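Long-range contact in Slr0280 protein (Synechocystis sp., PDB 5H3K), which is of unknown function but carries a phosphodiester glycosidase (NAGPA-type) domain and so probably cleaves or binds a sugar phosphodiester: residues 290-303 with 539-551. Residues are numbered along the deposited sequence; the frame is centred on the assembly and turned at random.
Sequences GGQFPVTTVTINPR and NGNIILVASHNRV
Strand 291-300 runs antiparallel to strand 542-547 at 164°, and the hydrogen-bonded pairs Thr296-Ala546, Val298-Leu544 and Ile300-Ile542 each contribute two backbone bonds, as with Leu544 N to Val298 O at 2.9 Å. Beta-branched residues suit these extended backbones. On one face of the sheet Val295 CG1, anti to its own backbone nitrogen (chi1 174°), meets Val545 CG1 at 3.6 Å, and helix 558-567 packs over both valines through Ile564 and Leu565. On the other face Ile300 CD1 reaches the branch point of Leu544, CG, at 3.9 Å, while Thr296 OG1, also hydrogen-bonded to Gln283, is bridged by a water to Ala546 O.

Beyond Ser547 the ladder ends, and a single further backbone bond, Val551 N to Gln292 O at 2.8 Å, ties the following loop to the strand. Here Arg550 lies alongside Phe293: its CB sits over the ring centre in a CH-pi contact, 3.6 Å from the centroid, and its guanidinium, tilted 53° to the ring, places one face over Phe293 CZ. Arg550 NH2 then gives a bond to Gly290 O (2.8 Å) that lies in the guanidinium plane but meets the carbonyl from above its plane. Gly291 has backbone angles and an arginine neighbour that leave no room for a CB. A leucine in place of Arg550 would probably leave Gly290 O without this donor and Glu560 without its salt-bridge partner.

The pairing joins strand 291-300 of an antiparallel sheet to a strand far along the chain, 542-547, within the phosphodiester glycosidase family region, so that the hairpin 279-300 extends the sheet continued by strand 531-536.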
# COMPACT_ATOMS: atom_id res chain seq x y z
N GLY A 290 -15.27 -2.22 21.39
CA GLY A 290 -16.06 -2.75 20.28
C GLY A 290 -15.75 -4.16 19.78
O GLY A 290 -16.54 -4.73 19.01
N GLY A 291 -14.62 -4.72 20.20
CA GLY A 291 -14.23 -6.06 19.77
C GLY A 291 -12.74 -6.25 19.57
O GLY A 291 -11.94 -5.38 19.92
N GLN A 292 -12.37 -7.40 19.01
CA GLN A 292 -10.97 -7.77 18.82
C GLN A 292 -10.64 -7.67 17.33
O GLN A 292 -11.28 -8.31 16.50
CB GLN A 292 -10.73 -9.20 19.31
CG GLN A 292 -9.31 -9.71 19.08
CD GLN A 292 -9.01 -11.03 19.78
OE1 GLN A 292 -9.31 -12.10 19.26
NE2 GLN A 292 -8.42 -10.95 20.97
N PHE A 293 -9.65 -6.84 16.99
CA PHE A 293 -9.32 -6.55 15.59
C PHE A 293 -7.95 -7.09 15.22
O PHE A 293 -6.95 -6.67 15.81
CB PHE A 293 -9.31 -5.04 15.33
CG PHE A 293 -10.66 -4.38 15.40
CD1 PHE A 293 -11.24 -4.07 16.63
CD2 PHE A 293 -11.34 -4.04 14.24
CE1 PHE A 293 -12.49 -3.44 16.69
CE2 PHE A 293 -12.58 -3.41 14.28
CZ PHE A 293 -13.17 -3.12 15.52
N PRO A 294 -7.89 -7.99 14.24
CA PRO A 294 -6.56 -8.34 13.70
C PRO A 294 -6.00 -7.11 12.98
O PRO A 294 -6.70 -6.52 12.15
CB PRO A 294 -6.85 -9.47 12.70
CG PRO A 294 -8.23 -9.98 13.08
CD PRO A 294 -8.97 -8.77 13.60
N VAL A 295 -4.76 -6.72 13.31
CA VAL A 295 -4.14 -5.55 12.71
C VAL A 295 -2.73 -5.85 12.19
O VAL A 295 -1.92 -6.50 12.87
CB VAL A 295 -4.07 -4.36 13.72
CG1 VAL A 295 -3.29 -3.20 13.15
CG2 VAL A 295 -5.48 -3.89 14.09
N THR A 296 -2.43 -5.39 10.98
CA THR A 296 -1.10 -5.51 10.41
C THR A 296 -0.38 -4.17 10.47
O THR A 296 -0.94 -3.13 10.08
CB THR A 296 -1.15 -5.93 8.94
OG1 THR A 296 -2.08 -7.01 8.77
CG2 THR A 296 0.23 -6.37 8.47
N THR A 297 0.85 -4.18 10.98
CA THR A 297 1.63 -2.95 11.04
C THR A 297 3.03 -3.15 10.49
O THR A 297 3.60 -4.24 10.56
CB THR A 297 1.75 -2.40 12.47
OG1 THR A 297 2.40 -3.37 13.31
CG2 THR A 297 0.38 -2.06 13.05
N VAL A 298 3.59 -2.07 9.98
CA VAL A 298 5.02 -2.02 9.72
C VAL A 298 5.51 -0.76 10.39
O VAL A 298 4.97 0.33 10.16
CB VAL A 298 5.36 -2.01 8.24
CG1 VAL A 298 6.86 -1.89 8.06
CG2 VAL A 298 4.83 -3.28 7.57
N THR A 299 6.52 -0.91 11.24
CA THR A 299 7.03 0.21 12.01
C THR A 299 8.42 0.56 11.49
O THR A 299 9.28 -0.32 11.31
CB THR A 299 7.08 -0.11 13.52
OG1 THR A 299 5.74 -0.35 13.99
CG2 THR A 299 7.67 1.07 14.29
N ILE A 300 8.64 1.83 11.22
CA ILE A 300 9.84 2.28 10.54
C ILE A 300 10.49 3.38 11.36
O ILE A 300 9.83 4.34 11.73
CB ILE A 300 9.51 2.85 9.14
CG1 ILE A 300 8.87 1.80 8.23
CG2 ILE A 300 10.76 3.43 8.49
CD1 ILE A 300 7.38 2.04 7.98
N ASN A 301 11.78 3.22 11.65
CA ASN A 301 12.55 4.29 12.27
C ASN A 301 13.10 5.20 11.18
O ASN A 301 14.06 4.84 10.50
CB ASN A 301 13.70 3.71 13.11
CG ASN A 301 14.54 4.80 13.79
OD1 ASN A 301 14.38 6.00 13.52
ND2 ASN A 301 15.45 4.38 14.66
N PRO A 302 12.51 6.40 11.02
CA PRO A 302 12.84 7.27 9.89
C PRO A 302 14.21 7.94 10.09
O PRO A 302 14.67 8.69 9.23
CB PRO A 302 11.72 8.32 9.92
CG PRO A 302 11.40 8.44 11.38
CD PRO A 302 11.60 7.06 11.97
N ARG A 303 14.83 7.65 11.22
CA ARG A 303 16.17 8.14 11.52
C ARG A 303 17.26 7.11 11.23
O ARG A 303 18.45 7.42 11.29
CB ARG A 303 16.26 8.58 12.99
CG ARG A 303 15.45 9.83 13.31
CD ARG A 303 15.01 9.86 14.76
NE ARG A 303 13.85 9.00 15.01
CZ ARG A 303 13.83 8.01 15.90
NH1 ARG A 303 14.91 7.76 16.64
NH2 ARG A 303 12.74 7.28 16.07
N ASN A 539 8.61 7.34 20.23
CA ASN A 539 10.01 7.38 19.83
C ASN A 539 10.20 8.12 18.52
O ASN A 539 11.33 8.29 18.04
CB ASN A 539 10.55 5.96 19.71
CG ASN A 539 10.15 5.08 20.89
OD1 ASN A 539 9.55 4.01 20.71
ND2 ASN A 539 10.48 5.53 22.10
N GLY A 540 9.09 8.55 17.93
CA GLY A 540 9.13 9.20 16.64
C GLY A 540 9.32 8.17 15.54
O GLY A 540 9.74 8.52 14.44
N ASN A 541 9.01 6.90 15.83
CA ASN A 541 8.94 5.90 14.76
C ASN A 541 7.61 6.02 14.03
O ASN A 541 6.58 6.33 14.65
CB ASN A 541 9.07 4.47 15.30
CG ASN A 541 10.46 4.16 15.83
OD1 ASN A 541 11.46 4.63 15.31
ND2 ASN A 541 10.51 3.36 16.89
N ILE A 542 7.62 5.75 12.73
CA ILE A 542 6.41 5.82 11.93
C ILE A 542 5.75 4.45 11.88
O ILE A 542 6.42 3.44 11.68
CB ILE A 542 6.75 6.28 10.50
CG1 ILE A 542 7.26 7.73 10.54
CG2 ILE A 542 5.53 6.11 9.56
CD1 ILE A 542 7.92 8.19 9.26
N ILE A 543 4.44 4.41 12.09
CA ILE A 543 3.71 3.15 11.99
C ILE A 543 2.73 3.22 10.83
O ILE A 543 1.94 4.16 10.73
CB ILE A 543 2.94 2.82 13.29
CG1 ILE A 543 3.84 3.04 14.50
CG2 ILE A 543 2.44 1.38 13.26
CD1 ILE A 543 3.07 3.11 15.81
N LEU A 544 2.82 2.26 9.92
CA LEU A 544 1.83 2.11 8.86
C LEU A 544 0.89 1.01 9.34
O LEU A 544 1.34 -0.07 9.76
CB LEU A 544 2.49 1.72 7.55
CG LEU A 544 3.66 2.59 7.07
CD1 LEU A 544 4.15 2.11 5.71
CD2 LEU A 544 3.25 4.05 6.98
N VAL A 545 -0.42 1.26 9.28
CA VAL A 545 -1.41 0.38 9.90
C VAL A 545 -2.54 0.00 8.95
O VAL A 545 -3.13 0.87 8.30
CB VAL A 545 -2.07 1.09 11.11
CG1 VAL A 545 -3.06 0.16 11.82
CG2 VAL A 545 -1.00 1.60 12.07
N ALA A 546 -2.85 -1.29 8.86
CA ALA A 546 -4.00 -1.79 8.09
C ALA A 546 -4.84 -2.69 8.98
O ALA A 546 -4.33 -3.66 9.56
CB ALA A 546 -3.53 -2.58 6.85
N SER A 547 -6.13 -2.39 9.09
CA SER A 547 -7.07 -3.20 9.86
C SER A 547 -8.24 -3.62 9.00
O SER A 547 -8.66 -2.90 8.09
CB SER A 547 -7.57 -2.45 11.09
OG SER A 547 -8.40 -1.36 10.71
N HIS A 548 -8.80 -4.79 9.27
CA HIS A 548 -9.98 -5.21 8.52
C HIS A 548 -11.14 -5.51 9.46
O HIS A 548 -11.45 -4.68 10.32
CB HIS A 548 -9.62 -6.33 7.54
CG HIS A 548 -8.63 -5.88 6.50
ND1 HIS A 548 -9.00 -5.16 5.39
CD2 HIS A 548 -7.28 -6.02 6.44
CE1 HIS A 548 -7.92 -4.88 4.67
NE2 HIS A 548 -6.87 -5.39 5.28
N ASN A 549 -11.81 -6.65 9.31
CA ASN A 549 -12.97 -6.94 10.16
C ASN A 549 -12.53 -7.39 11.54
O ASN A 549 -11.53 -8.10 11.68
CB ASN A 549 -13.84 -8.04 9.55
CG ASN A 549 -14.54 -7.59 8.29
OD1 ASN A 549 -15.73 -7.28 8.30
ND2 ASN A 549 -13.81 -7.55 7.19
N ARG A 550 -13.28 -6.98 12.56
CA ARG A 550 -13.06 -7.52 13.90
C ARG A 550 -13.48 -8.99 13.89
O ARG A 550 -14.25 -9.43 13.02
CB ARG A 550 -13.85 -6.72 14.95
CG ARG A 550 -15.34 -7.07 15.03
CD ARG A 550 -16.13 -5.95 15.70
NE ARG A 550 -16.25 -4.77 14.84
CZ ARG A 550 -16.54 -3.54 15.27
NH1 ARG A 550 -16.62 -2.54 14.42
NH2 ARG A 550 -16.75 -3.32 16.56
N VAL A 551 -12.94 -9.75 14.83
CA VAL A 551 -13.31 -11.16 14.93
C VAL A 551 -14.82 -11.26 15.14
O VAL A 551 -15.36 -10.73 16.11
CB VAL A 551 -12.55 -11.88 16.07
CG1 VAL A 551 -13.03 -13.33 16.21
CG2 VAL A 551 -11.05 -11.84 15.81
O HOH W 1 -14.52 -9.18 18.26
O HOH W 2 -4.54 -6.19 8.62